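Long-range contacts in D-alanyl-D-alanine carboxypeptidase (Mycobacterium tuberculosis H37Rv, PDB 4RYE), which probably cleaves the terminal D-Ala-D-Ala of peptidoglycan stem peptides, acting as a serine-type D,D-carboxypeptidase in cell wall metabolism: residues W23-L28 and L230-M235; L131-T136 and A155-V160; A215-V220 and P244-Q249. All blocks are in the same frame, centred on the assembly; numbering follows the deposited sequence.

Contact 1: residues W23-L28 and L230-M235; sequences WIVADL and LVIAMM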
ATOM      1  N   TRP A  23      -7.974   9.404   7.613  1.00 16.18           N
ATOM      2  CA  TRP A  23      -7.679   8.020   7.968  1.00 14.25           C
ATOM      3  C   TRP A  23      -8.985   7.260   8.151  1.00 12.32           C
ATOM      4  O   TRP A  23     -10.064   7.868   8.222  1.00 17.64           O
ATOM      5  CB  TRP A  23      -6.797   7.933   9.234  1.00 15.12           C
ATOM      6  CG  TRP A  23      -7.303   8.749  10.409  1.00 17.98           C
ATOM      7  CD1 TRP A  23      -6.882   9.995  10.788  1.00 21.21           C
ATOM      8  CD2 TRP A  23      -8.314   8.368  11.352  1.00 19.07           C
ATOM      9  NE1 TRP A  23      -7.574  10.412  11.895  1.00 21.75           N
ATOM     10  CE2 TRP A  23      -8.462   9.433  12.260  1.00 22.19           C
ATOM     11  CE3 TRP A  23      -9.113   7.231  11.508  1.00 22.87           C
ATOM     12  CZ2 TRP A  23      -9.379   9.396  13.316  1.00 24.14           C
ATOM     13  CZ3 TRP A  23     -10.027   7.196  12.555  1.00 21.93           C
ATOM     14  CH2 TRP A  23     -10.153   8.269  13.440  1.00 24.76           C
ATOM     15  N   ILE A  24      -8.888   5.938   8.214  1.00 15.99           N
ATOM     16  CA  ILE A  24     -10.066   5.089   8.413  1.00 17.42           C
ATOM     17  C   ILE A  24      -9.612   3.831   9.128  1.00 13.27           C
ATOM     18  O   ILE A  24      -8.466   3.432   8.997  1.00 13.55           O
ATOM     19  CB  ILE A  24     -10.755   4.745   7.056  1.00 16.96           C
ATOM     20  CG1 ILE A  24     -12.125   4.094   7.267  1.00 15.48           C
ATOM     21  CG2 ILE A  24      -9.859   3.868   6.172  1.00 10.67           C
ATOM     22  CD1 ILE A  24     -12.935   3.933   5.969  1.00 16.75           C
ATOM     23  N   VAL A  25     -10.491   3.238   9.928  1.00 14.87           N
ATOM     24  CA  VAL A  25     -10.223   1.959  10.583  1.00 15.54           C
ATOM     25  C   VAL A  25     -11.397   1.064  10.247  1.00 15.88           C
ATOM     26  O   VAL A  25     -12.552   1.416  10.509  1.00 18.43           O
ATOM     27  CB  VAL A  25     -10.139   2.084  12.122  1.00 17.66           C
ATOM     28  CG1 VAL A  25      -9.826   0.719  12.747  1.00 14.91           C
ATOM     29  CG2 VAL A  25      -9.069   3.094  12.522  1.00 23.26           C
ATOM     30  N   ALA A  26     -11.119  -0.071   9.622  1.00 11.31           N
ATOM     31  CA  ALA A  26     -12.187  -0.954   9.171  1.00 11.79           C
ATOM     32  C   ALA A  26     -11.847  -2.397   9.521  1.00 18.32           C
ATOM     33  O   ALA A  26     -10.690  -2.715   9.842  1.00 14.71           O
ATOM     34  CB  ALA A  26     -12.444  -0.784   7.662  1.00 12.25           C
ATOM     35  N   ASP A  27     -12.860  -3.258   9.479  1.00 15.74           N
ATOM     36  CA  ASP A  27     -12.688  -4.673   9.770  1.00 16.34           C
ATOM     37  C   ASP A  27     -12.438  -5.360   8.431  1.00 14.62           C
ATOM     38  O   ASP A  27     -13.244  -5.252   7.507  1.00 19.57           O
ATOM     39  CB  ASP A  27     -13.950  -5.215  10.445  1.00 17.84           C
ATOM     40  CG  ASP A  27     -13.844  -6.693  10.839  1.00 26.44           C
ATOM     41  OD1 ASP A  27     -13.490  -7.540   9.990  1.00 24.62           O
ATOM     42  OD2 ASP A  27     -14.151  -7.011  12.007  1.00 28.39           O
ATOM     43  N   LEU A  28     -11.310  -6.052   8.334  1.00 18.08           N
ATOM     44  CA  LEU A  28     -10.864  -6.695   7.101  1.00 21.34           C
ATOM     45  C   LEU A  28     -11.858  -7.746   6.591  1.00 26.70           C
ATOM     46  O   LEU A  28     -12.001  -7.955   5.381  1.00 21.20           O
ATOM     47  CB  LEU A  28      -9.495  -7.342   7.358  1.00 21.37           C
ATOM     48  CG  LEU A  28      -8.651  -7.849   6.193  1.00 28.64           C
ATOM     49  CD1 LEU A  28      -8.221  -6.703   5.275  1.00 27.50           C
ATOM     50  CD2 LEU A  28      -7.448  -8.594   6.735  1.00 29.42           C
ATOM     51  N   LEU A 230      -8.073  -6.107  11.299  1.00 14.02           N
ATOM     52  CA  LEU A 230      -8.386  -4.722  10.978  1.00 12.34           C
ATOM     53  C   LEU A 230      -7.526  -4.235   9.835  1.00 18.58           C
ATOM     54  O   LEU A 230      -6.417  -4.717   9.628  1.00 16.68           O
ATOM     55  CB  LEU A 230      -8.163  -3.811  12.192  1.00 11.93           C
ATOM     56  CG  LEU A 230      -9.025  -4.047  13.446  1.00 15.47           C
ATOM     57  CD1 LEU A 230      -8.665  -3.055  14.552  1.00 21.25           C
ATOM     58  CD2 LEU A 230     -10.526  -3.967  13.127  1.00 14.05           C
ATOM     59  N   VAL A 231      -8.039  -3.248   9.115  1.00 13.98           N
ATOM     60  CA  VAL A 231      -7.278  -2.624   8.059  1.00 12.60           C
ATOM     61  C   VAL A 231      -7.411  -1.114   8.237  1.00 15.80           C
ATOM     62  O   VAL A 231      -8.494  -0.606   8.547  1.00 17.42           O
ATOM     63  CB  VAL A 231      -7.747  -3.110   6.669  1.00 11.35           C
ATOM     64  CG1 VAL A 231      -9.235  -2.850   6.468  1.00 14.85           C
ATOM     65  CG2 VAL A 231      -6.932  -2.463   5.555  1.00 13.94           C
ATOM     66  N   ILE A 232      -6.304  -0.399   8.095  1.00 11.18           N
ATOM     67  CA  ILE A 232      -6.353   1.050   8.255  1.00 13.27           C
ATOM     68  C   ILE A 232      -5.665   1.704   7.085  1.00 16.87           C
ATOM     69  O   ILE A 232      -4.866   1.074   6.388  1.00 14.56           O
ATOM     70  CB  ILE A 232      -5.657   1.526   9.546  1.00 14.83           C
ATOM     71  CG1 ILE A 232      -4.154   1.252   9.470  1.00 18.57           C
ATOM     72  CG2 ILE A 232      -6.286   0.882  10.775  1.00 17.37           C
ATOM     73  CD1 ILE A 232      -3.351   1.846  10.636  1.00 23.30           C
ATOM     74  N   ALA A 233      -5.996   2.970   6.862  1.00 12.86           N
ATOM     75  CA  ALA A 233      -5.260   3.793   5.912  1.00 15.27           C
ATOM     76  C   ALA A 233      -5.137   5.186   6.491  1.00 15.00           C
ATOM     77  O   ALA A 233      -5.995   5.628   7.256  1.00 16.31           O
ATOM     78  CB  ALA A 233      -5.950   3.821   4.552  1.00 12.26           C
HETATM   79  N   MSE A 234      -4.051   5.862   6.153  1.00 13.25           N
HETATM   80  CA  MSE A 234      -3.770   7.188   6.664  1.00 15.46           C
HETATM   81  C   MSE A 234      -3.189   7.984   5.506  1.00 17.51           C
HETATM   82  O   MSE A 234      -2.325   7.486   4.792  1.00 14.74           O
HETATM   83  CB  MSE A 234      -2.758   7.090   7.806  1.00 16.88           C
HETATM   84  CG  MSE A 234      -3.299   6.391   9.036  1.00 21.40           C
HETATM   85 SE   MSE A 234      -1.885   5.628  10.162  0.79 29.42          SE
HETATM   86  CE  MSE A 234      -0.740   7.194  10.326  1.00 29.59           C
HETATM   87  N   MSE A 235      -3.678   9.200   5.289  1.00 16.81           N
HETATM   88  CA  MSE A 235      -3.198   9.993   4.164  1.00 16.13           C
HETATM   89  C   MSE A 235      -2.837  11.414   4.555  1.00 18.36           C
HETATM   90  O   MSE A 235      -3.296  11.932   5.584  1.00 21.50           O
HETATM   91  CB  MSE A 235      -4.246  10.058   3.044  1.00 18.93           C
HETATM   92  CG  MSE A 235      -4.850   8.739   2.613  1.00 15.08           C
HETATM   93 SE   MSE A 235      -5.876   9.010   0.953  0.76 22.70          SE
HETATM   94  CE  MSE A 235      -4.389   9.027  -0.328  1.00 17.06           C
TER
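Val25 (chi1 -179°) and Ile232 (chi1 66°) both set CG2 anti to the carbonyl carbon and beside the backbone N. With the two residues directly opposed, this sets Val25 CG2 4.0 Å from Ile232 CG2, and the two side chains stand alongside each other on one face. They form a non-hydrogen-bonded pair between antiparallel strands 22-27 and 228-237. These are inner strands of the large sheet in this penicillin-binding, beta-lactamase-like fold. Trp23 with Met234 and Asp27 with Leu230 are pairs of the same kind. In the hydrogen-bonded pair Ala26 and Val231, Val231 N gives a nearly straight bond to Ala26 O (2.8 Å). The return bond, Ala26 N to Val231 O, is 2.9 Å. Ile24 and Ala233 repeat the pattern with longer bonds, the longer being Ala233 N to Ile24 O at 3.3 Å.

The side chains alternate between two faces. Ile24, Val231 and Ala233 pack on Val159 of helix 155-166. Leu230, Ile232 and Met234 lie against helix 246-259 on the other face. Met234 is a selenomethionine, and its CG rests on Trp23 CB at 3.8 Å. At the far end Asp27 forms a salt bridge with Arg228, and its OD1 accepts from the backbone N of Asp29 and Ser30 as the chain leaves the strand. Leu28, just past the strand, has CG anti to its N (chi1 -168°). Its side chain lies roughly perpendicular to that of Val231, with Leu28 CD1 3.9 Å from Val231 CB.

Contact 2: residues L131-T136 and A155-V160; sequences LGATST and AHDLVV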
ATOM      1  N   LEU A 131     -13.472  -2.999  -8.033  1.00 19.86           N
ATOM      2  CA  LEU A 131     -13.511  -3.097  -6.572  1.00 15.48           C
ATOM      3  C   LEU A 131     -14.450  -2.090  -5.922  1.00 20.41           C
ATOM      4  O   LEU A 131     -14.654  -2.119  -4.701  1.00 18.33           O
ATOM      5  CB  LEU A 131     -12.112  -2.906  -6.002  1.00 14.23           C
ATOM      6  CG  LEU A 131     -11.093  -3.970  -6.395  1.00 21.56           C
ATOM      7  CD1 LEU A 131      -9.735  -3.636  -5.802  1.00 19.87           C
ATOM      8  CD2 LEU A 131     -11.565  -5.339  -5.907  1.00 21.60           C
ATOM      9  N   GLY A 132     -15.016  -1.196  -6.724  1.00 17.20           N
ATOM     10  CA  GLY A 132     -15.884  -0.165  -6.183  1.00 20.34           C
ATOM     11  C   GLY A 132     -15.091   0.986  -5.591  1.00 19.49           C
ATOM     12  O   GLY A 132     -15.640   1.842  -4.908  1.00 21.08           O
ATOM     13  N   ALA A 133     -13.793   1.020  -5.866  1.00 17.34           N
ATOM     14  CA  ALA A 133     -12.964   2.139  -5.432  1.00 15.72           C
ATOM     15  C   ALA A 133     -13.048   3.268  -6.462  1.00 21.82           C
ATOM     16  O   ALA A 133     -12.127   3.480  -7.252  1.00 17.49           O
ATOM     17  CB  ALA A 133     -11.517   1.680  -5.237  1.00 16.90           C
ATOM     18  N   THR A 134     -14.154   4.000  -6.454  1.00 16.43           N
ATOM     19  CA  THR A 134     -14.445   4.927  -7.543  1.00 19.98           C
ATOM     20  C   THR A 134     -13.907   6.339  -7.303  1.00 19.27           C
ATOM     21  O   THR A 134     -14.112   7.244  -8.112  1.00 21.30           O
ATOM     22  CB  THR A 134     -15.952   4.969  -7.803  1.00 24.42           C
ATOM     23  OG1 THR A 134     -16.616   5.376  -6.605  1.00 19.42           O
ATOM     24  CG2 THR A 134     -16.454   3.574  -8.197  1.00 20.71           C
ATOM     25  N   SER A 135     -13.210   6.527  -6.189  1.00 14.17           N
ATOM     26  CA  SER A 135     -12.528   7.792  -5.959  1.00 19.07           C
ATOM     27  C   SER A 135     -11.041   7.644  -6.214  1.00 21.41           C
ATOM     28  O   SER A 135     -10.250   8.525  -5.878  1.00 20.63           O
ATOM     29  CB  SER A 135     -12.784   8.294  -4.542  1.00 19.97           C
ATOM     30  OG  SER A 135     -14.175   8.462  -4.351  1.00 22.40           O
ATOM     31  N   THR A 136     -10.664   6.526  -6.823  1.00 17.67           N
ATOM     32  CA  THR A 136      -9.252   6.267  -7.067  1.00 16.91           C
ATOM     33  C   THR A 136      -8.880   6.428  -8.532  1.00 16.37           C
ATOM     34  O   THR A 136      -9.533   5.888  -9.414  1.00 22.96           O
ATOM     35  CB  THR A 136      -8.873   4.876  -6.576  1.00 18.55           C
ATOM     36  OG1 THR A 136      -9.095   4.830  -5.163  1.00 16.72           O
ATOM     37  CG2 THR A 136      -7.403   4.588  -6.847  1.00 17.04           C
ATOM     38  N   ALA A 155      -8.854   7.352   1.917  1.00 15.19           N
ATOM     39  CA  ALA A 155      -8.596   6.363   2.961  1.00 16.68           C
ATOM     40  C   ALA A 155      -9.528   5.162   2.785  1.00 13.52           C
ATOM     41  O   ALA A 155      -9.108   4.007   2.879  1.00 13.36           O
ATOM     42  CB  ALA A 155      -8.764   6.990   4.349  1.00 17.01           C
ATOM     43  N   HIS A 156     -10.795   5.447   2.504  1.00 13.85           N
ATOM     44  CA  HIS A 156     -11.775   4.406   2.210  1.00 15.41           C
ATOM     45  C   HIS A 156     -11.351   3.528   1.031  1.00 15.72           C
ATOM     46  O   HIS A 156     -11.309   2.297   1.151  1.00 14.50           O
ATOM     47  CB  HIS A 156     -13.153   5.032   1.948  1.00 14.76           C
ATOM     48  CG  HIS A 156     -14.151   4.075   1.383  1.00 19.02           C
ATOM     49  ND1 HIS A 156     -14.210   3.763   0.037  1.00 23.35           N
ATOM     50  CD2 HIS A 156     -15.135   3.356   1.977  1.00 23.70           C
ATOM     51  CE1 HIS A 156     -15.187   2.898  -0.170  1.00 26.44           C
ATOM     52  NE2 HIS A 156     -15.766   2.637   0.988  1.00 25.31           N
ATOM     53  N   ASP A 157     -11.041   4.135  -0.113  1.00 12.61           N
ATOM     54  CA  ASP A 157     -10.614   3.326  -1.256  1.00 16.37           C
ATOM     55  C   ASP A 157      -9.331   2.536  -0.992  1.00 18.21           C
ATOM     56  O   ASP A 157      -9.185   1.412  -1.472  1.00 14.17           O
ATOM     57  CB  ASP A 157     -10.422   4.179  -2.516  1.00 15.01           C
ATOM     58  CG  ASP A 157     -11.733   4.592  -3.148  1.00 22.21           C
ATOM     59  OD1 ASP A 157     -12.786   4.424  -2.496  1.00 19.03           O
ATOM     60  OD2 ASP A 157     -11.709   5.101  -4.297  1.00 21.69           O
ATOM     61  N   LEU A 158      -8.388   3.124  -0.257  1.00 16.46           N
ATOM     62  CA  LEU A 158      -7.146   2.412   0.035  1.00 15.81           C
ATOM     63  C   LEU A 158      -7.398   1.104   0.802  1.00 13.91           C
ATOM     64  O   LEU A 158      -6.803   0.079   0.481  1.00 15.61           O
ATOM     65  CB  LEU A 158      -6.130   3.308   0.775  1.00 12.49           C
ATOM     66  CG  LEU A 158      -5.480   4.418  -0.056  1.00 16.17           C
ATOM     67  CD1 LEU A 158      -4.474   5.210   0.797  1.00 17.79           C
ATOM     68  CD2 LEU A 158      -4.791   3.830  -1.281  1.00 18.73           C
ATOM     69  N   VAL A 159      -8.273   1.127   1.802  1.00 14.69           N
ATOM     70  CA  VAL A 159      -8.543  -0.105   2.555  1.00 17.13           C
ATOM     71  C   VAL A 159      -9.363  -1.089   1.729  1.00 15.00           C
ATOM     72  O   VAL A 159      -9.236  -2.295   1.895  1.00 16.67           O
ATOM     73  CB  VAL A 159      -9.174   0.131   3.963  1.00 14.96           C
ATOM     74  CG1 VAL A 159      -8.253   0.988   4.822  1.00 14.50           C
ATOM     75  CG2 VAL A 159     -10.574   0.752   3.887  1.00 13.93           C
ATOM     76  N   VAL A 160     -10.196  -0.573   0.835  1.00 12.88           N
ATOM     77  CA  VAL A 160     -10.935  -1.432  -0.078  1.00 12.67           C
ATOM     78  C   VAL A 160      -9.951  -2.154  -0.986  1.00 13.11           C
ATOM     79  O   VAL A 160     -10.061  -3.367  -1.233  1.00 13.15           O
ATOM     80  CB  VAL A 160     -11.955  -0.609  -0.899  1.00 12.68           C
ATOM     81  CG1 VAL A 160     -12.511  -1.430  -2.071  1.00 15.79           C
ATOM     82  CG2 VAL A 160     -13.095  -0.119   0.020  1.00 13.25           C
TER
HETATM   83  O   HOH W   1     -14.864   5.781  -3.163  1.00 25.97           O
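This is a mainly polar contact between a helix and a loop. Asp157, in the first turn of helix 155-166, binds Ser135 and Thr136 of the loop that follows helix 117-130. That helix ends in a Schellman motif at Gly132, which has positive phi, and an inverse gamma turn centred on Ala133 comes next. The turns bring the chain round the Asp157 carboxylate.

Asp157 OD2 takes two bonds on different lone pairs. Ser135 N reaches the syn lone pair of Asp157 OD2 at 2.8 Å, by a bent bond (135°). Thr136 OG1 donates to the anti lone pair of Asp157 OD2, also at 2.8 Å. Thr136 holds OG1 anti to its carbonyl carbon (chi1 -62°), and its side chain runs antiparallel to that of Asp157. Thr136 OG1 is also hydrogen-bonded to Ser153 OG. Ala133 CB packs on the carboxylate, 3.6 Å from Asp157 OD2.

The other oxygen is gripped as well. His156 ND1 donates to Asp157 OD1 at 3.0 Å, nearly along the C-O axis and in the imidazole plane. A water gives a short bond of 2.6 Å to Asp157 OD1 and also pairs with Ser135 OG, joining loop and helix again. His156 NE2 bonds the terminal carboxylate of Leu269. An imidazole set between two carboxylates would probably favour the charged form. The contact lies outside the immediate active site: the side chain of Thr136 is about 12 Å from that of Lys50, the probable proton acceptor.

Within the helix, Val160 CG2 lies over the His156 ring, toward its rim. The other branch makes the apolar part of the contact, with Val160 CG1 4.2 Å from Leu131 CB.

Contact 3: residues A215-V220 and P244-Q249; sequences ARKTFV and PTYWDQ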
ATOM      1  N   ALA A 215       1.692  14.252  -1.977  1.00 23.20           N
ATOM      2  CA  ALA A 215       0.909  13.327  -1.160  1.00 21.56           C
ATOM      3  C   ALA A 215       1.149  13.499   0.329  1.00 24.46           C
ATOM      4  O   ALA A 215       0.310  13.101   1.149  1.00 24.92           O
ATOM      5  CB  ALA A 215       1.219  11.885  -1.550  1.00 20.56           C
ATOM      6  N   ARG A 216       2.302  14.064   0.673  1.00 22.81           N
ATOM      7  CA  ARG A 216       2.839  13.954   2.029  1.00 26.13           C
ATOM      8  C   ARG A 216       2.925  12.464   2.400  1.00 25.61           C
ATOM      9  O   ARG A 216       3.168  11.629   1.522  1.00 24.06           O
ATOM     10  CB  ARG A 216       2.018  14.792   3.019  1.00 27.76           C
ATOM     11  CG  ARG A 216       2.056  16.279   2.664  1.00 27.81           C
ATOM     12  CD  ARG A 216       1.176  17.142   3.543  1.00 32.87           C
ATOM     13  NE  ARG A 216       1.270  18.532   3.108  1.00 35.83           N
ATOM     14  CZ  ARG A 216       0.755  19.571   3.757  1.00 41.17           C
ATOM     15  NH1 ARG A 216       0.094  19.388   4.891  1.00 38.57           N
ATOM     16  NH2 ARG A 216       0.910  20.794   3.264  1.00 41.66           N
ATOM     17  N   LYS A 217       2.738  12.109   3.666  1.00 20.99           N
ATOM     18  CA  LYS A 217       2.907  10.696   4.048  1.00 21.75           C
ATOM     19  C   LYS A 217       1.626   9.912   3.892  1.00 19.08           C
ATOM     20  O   LYS A 217       0.559  10.375   4.298  1.00 18.62           O
ATOM     21  CB  LYS A 217       3.403  10.560   5.492  1.00 23.05           C
ATOM     22  CG  LYS A 217       4.676  11.335   5.800  1.00 26.05           C
ATOM     23  CD  LYS A 217       5.285  10.887   7.123  1.00 32.26           C
ATOM     24  CE  LYS A 217       5.646   9.415   7.037  1.00 37.30           C
ATOM     25  NZ  LYS A 217       6.505   8.961   8.141  1.00 47.05           N
ATOM     26  N   THR A 218       1.720   8.720   3.305  1.00 19.62           N
ATOM     27  CA  THR A 218       0.559   7.838   3.218  1.00 16.17           C
ATOM     28  C   THR A 218       0.894   6.447   3.765  1.00 15.50           C
ATOM     29  O   THR A 218       2.057   6.046   3.820  1.00 17.80           O
ATOM     30  CB  THR A 218       0.037   7.710   1.772  1.00 20.64           C
ATOM     31  OG1 THR A 218       1.079   7.187   0.937  1.00 16.97           O
ATOM     32  CG2 THR A 218      -0.417   9.066   1.223  1.00 22.49           C
ATOM     33  N   PHE A 219      -0.133   5.705   4.147  1.00 15.25           N
ATOM     34  CA  PHE A 219       0.062   4.354   4.628  1.00 15.82           C
ATOM     35  C   PHE A 219      -1.250   3.608   4.561  1.00 17.30           C
ATOM     36  O   PHE A 219      -2.319   4.182   4.800  1.00 17.99           O
ATOM     37  CB  PHE A 219       0.585   4.350   6.073  1.00 21.14           C
ATOM     38  CG  PHE A 219       0.698   2.969   6.670  1.00 19.12           C
ATOM     39  CD1 PHE A 219       1.789   2.163   6.379  1.00 21.13           C
ATOM     40  CD2 PHE A 219      -0.285   2.479   7.519  1.00 17.60           C
ATOM     41  CE1 PHE A 219       1.901   0.889   6.922  1.00 21.83           C
ATOM     42  CE2 PHE A 219      -0.186   1.205   8.062  1.00 19.92           C
ATOM     43  CZ  PHE A 219       0.910   0.409   7.763  1.00 21.26           C
ATOM     44  N   VAL A 220      -1.157   2.331   4.221  1.00 16.05           N
ATOM     45  CA  VAL A 220      -2.285   1.421   4.309  1.00 14.50           C
ATOM     46  C   VAL A 220      -1.733   0.112   4.859  1.00 12.07           C
ATOM     47  O   VAL A 220      -0.618  -0.278   4.540  1.00 16.72           O
ATOM     48  CB  VAL A 220      -2.984   1.212   2.936  1.00 16.18           C
ATOM     49  CG1 VAL A 220      -2.023   0.585   1.903  1.00 14.37           C
ATOM     50  CG2 VAL A 220      -4.227   0.360   3.103  1.00 14.27           C
ATOM     51  N   PRO A 244       3.672  12.398  17.417  1.00 37.41           N
ATOM     52  CA  PRO A 244       3.616  10.979  17.045  1.00 31.35           C
ATOM     53  C   PRO A 244       4.101  10.789  15.614  1.00 30.65           C
ATOM     54  O   PRO A 244       3.852  11.658  14.774  1.00 31.34           O
ATOM     55  CB  PRO A 244       2.121  10.650  17.129  1.00 31.22           C
ATOM     56  CG  PRO A 244       1.533  11.714  18.026  1.00 33.69           C
ATOM     57  CD  PRO A 244       2.347  12.946  17.760  1.00 36.62           C
ATOM     58  N   THR A 245       4.795   9.684  15.348  1.00 29.21           N
ATOM     59  CA  THR A 245       5.208   9.329  13.993  1.00 29.37           C
ATOM     60  C   THR A 245       4.083   8.574  13.318  1.00 23.61           C
ATOM     61  O   THR A 245       3.070   8.266  13.946  1.00 21.98           O
ATOM     62  CB  THR A 245       6.430   8.401  14.007  1.00 31.78           C
ATOM     63  OG1 THR A 245       6.064   7.158  14.623  1.00 33.21           O
ATOM     64  CG2 THR A 245       7.581   9.035  14.772  1.00 34.78           C
ATOM     65  N   TYR A 246       4.250   8.247  12.041  1.00 22.57           N
ATOM     66  CA  TYR A 246       3.225   7.473  11.369  1.00 24.17           C
ATOM     67  C   TYR A 246       3.132   6.079  11.984  1.00 28.95           C
ATOM     68  O   TYR A 246       2.049   5.497  12.043  1.00 25.03           O
ATOM     69  CB  TYR A 246       3.473   7.412   9.852  1.00 24.51           C
ATOM     70  CG  TYR A 246       2.441   8.175   9.039  1.00 22.59           C
ATOM     71  CD1 TYR A 246       2.014   9.443   9.430  1.00 28.28           C
ATOM     72  CD2 TYR A 246       1.904   7.638   7.875  1.00 21.49           C
ATOM     73  CE1 TYR A 246       1.068  10.147   8.688  1.00 22.83           C
ATOM     74  CE2 TYR A 246       0.962   8.336   7.125  1.00 20.37           C
ATOM     75  CZ  TYR A 246       0.547   9.586   7.538  1.00 24.37           C
ATOM     76  OH  TYR A 246      -0.390  10.285   6.799  1.00 25.22           O
ATOM     77  N   TRP A 247       4.255   5.548  12.461  1.00 27.34           N
ATOM     78  CA  TRP A 247       4.239   4.215  13.064  1.00 23.50           C
ATOM     79  C   TRP A 247       3.466   4.246  14.375  1.00 23.19           C
ATOM     80  O   TRP A 247       2.748   3.291  14.701  1.00 23.24           O
ATOM     81  CB  TRP A 247       5.657   3.672  13.312  1.00 26.98           C
ATOM     82  CG  TRP A 247       6.542   3.596  12.085  1.00 30.55           C
ATOM     83  CD1 TRP A 247       7.782   4.151  11.939  1.00 32.63           C
ATOM     84  CD2 TRP A 247       6.254   2.927  10.843  1.00 31.37           C
ATOM     85  NE1 TRP A 247       8.280   3.874  10.687  1.00 37.14           N
ATOM     86  CE2 TRP A 247       7.363   3.125   9.995  1.00 35.60           C
ATOM     87  CE3 TRP A 247       5.167   2.187  10.367  1.00 30.80           C
ATOM     88  CZ2 TRP A 247       7.419   2.603   8.699  1.00 38.71           C
ATOM     89  CZ3 TRP A 247       5.223   1.669   9.076  1.00 34.90           C
ATOM     90  CH2 TRP A 247       6.343   1.878   8.262  1.00 32.37           C
ATOM     91  N   ASP A 248       3.633   5.342  15.119  1.00 20.19           N
ATOM     92  CA  ASP A 248       2.932   5.559  16.382  1.00 26.31           C
ATOM     93  C   ASP A 248       1.421   5.604  16.169  1.00 26.38           C
ATOM     94  O   ASP A 248       0.665   4.908  16.855  1.00 26.30           O
ATOM     95  CB  ASP A 248       3.398   6.866  17.058  1.00 25.44           C
ATOM     96  CG  ASP A 248       4.793   6.760  17.661  1.00 32.72           C
ATOM     97  OD1 ASP A 248       5.198   5.648  18.060  1.00 40.61           O
ATOM     98  OD2 ASP A 248       5.481   7.802  17.748  1.00 30.20           O
ATOM     99  N   GLN A 249       0.983   6.424  15.216  1.00 24.07           N
ATOM    100  CA  GLN A 249      -0.444   6.618  14.986  1.00 22.61           C
ATOM    101  C   GLN A 249      -1.097   5.350  14.443  1.00 21.29           C
ATOM    102  O   GLN A 249      -2.248   5.060  14.754  1.00 17.89           O
ATOM    103  CB  GLN A 249      -0.700   7.817  14.058  1.00 23.96           C
ATOM    104  CG  GLN A 249      -2.138   7.915  13.544  1.00 18.44           C
ATOM    105  CD  GLN A 249      -2.455   9.265  12.906  1.00 25.99           C
ATOM    106  OE1 GLN A 249      -1.643   9.831  12.171  1.00 25.35           O
ATOM    107  NE2 GLN A 249      -3.637   9.791  13.200  1.00 28.20           N
TER
HETATM  108  O   HOH W   2       6.786   7.915  10.636  1.00 34.28           O
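The start of helix 246-259 packs here on the main sheet, where Tyr246 meets Phe219 at the start of strand 218-225 and Lys217 at the corner before it.

Tyr246, the first residue of the helix, carries the contact. Its side chain and that of Lys217 overlap lengthwise, pointing opposite ways. Lys217 CB sits over one face of the phenol ring, 3.8 Å from the centroid of the Tyr246 ring and 18° off the normal, a CH-pi contact. Beyond the ring, Tyr246 OH gives a short but weak hydrogen bond to Lys217 O at 2.7 Å. The Lys217 chain, bent at chi3 (61°), runs along the ring, with CE near Tyr246 CG and NZ near Tyr246 CB. A water then accepts from Lys217 NZ at 2.7 Å and from Tyr246 N at 2.9 Å, linking the ammonium group to the helix start. A capping box begins the helix: Thr245 OG1 accepts from Asp248 N, and Thr245 N returns a straight bond to Asp248 OD2 (3.1 Å).

Phe219 adds an apolar part. Its CB meets the ring edge at Tyr246 CD2 (4.0 Å). Farther out, Phe219 CE1 lies 4.0 Å from Trp247 CZ3. Both aromatic side chains also touch Thr209 on strand 204-212. Thr218 points away from the helix. Its OG1 bonds Pro45 O, and its side chain lies about 6 Å from that of Ser47, the probable acyl-ester serine. A C-terminal helix packed on the sheet that borders the active site is typical of the penicillin-binding and beta-lactamase fold.

In the fold
The three contacts build one core around the antiparallel sheet. Contact 1 pairs its strands 22-27 and 228-237. Contact 3 lies on the next strand, 218-225, with centres about 12 Å apart, and Met234 N probably bonds Phe219 O between them. Helix 155-166 of contact 2 packs on one face of the sheet, where Val159 meets the Ile24 side chain and the Ile232 backbone; the centres of contacts 1 and 2 are about 11 Å apart. Helix 246-259 of contact 3 lies on the other face. Contacts 2 and 3 are about 18 Å apart between centres. Along the chain, contact 2 is nested inside contact 1, and contacts 1 and 3 cross. The N-terminal strand thus pairs with the late strand 228-237, closing the domain that holds the active site.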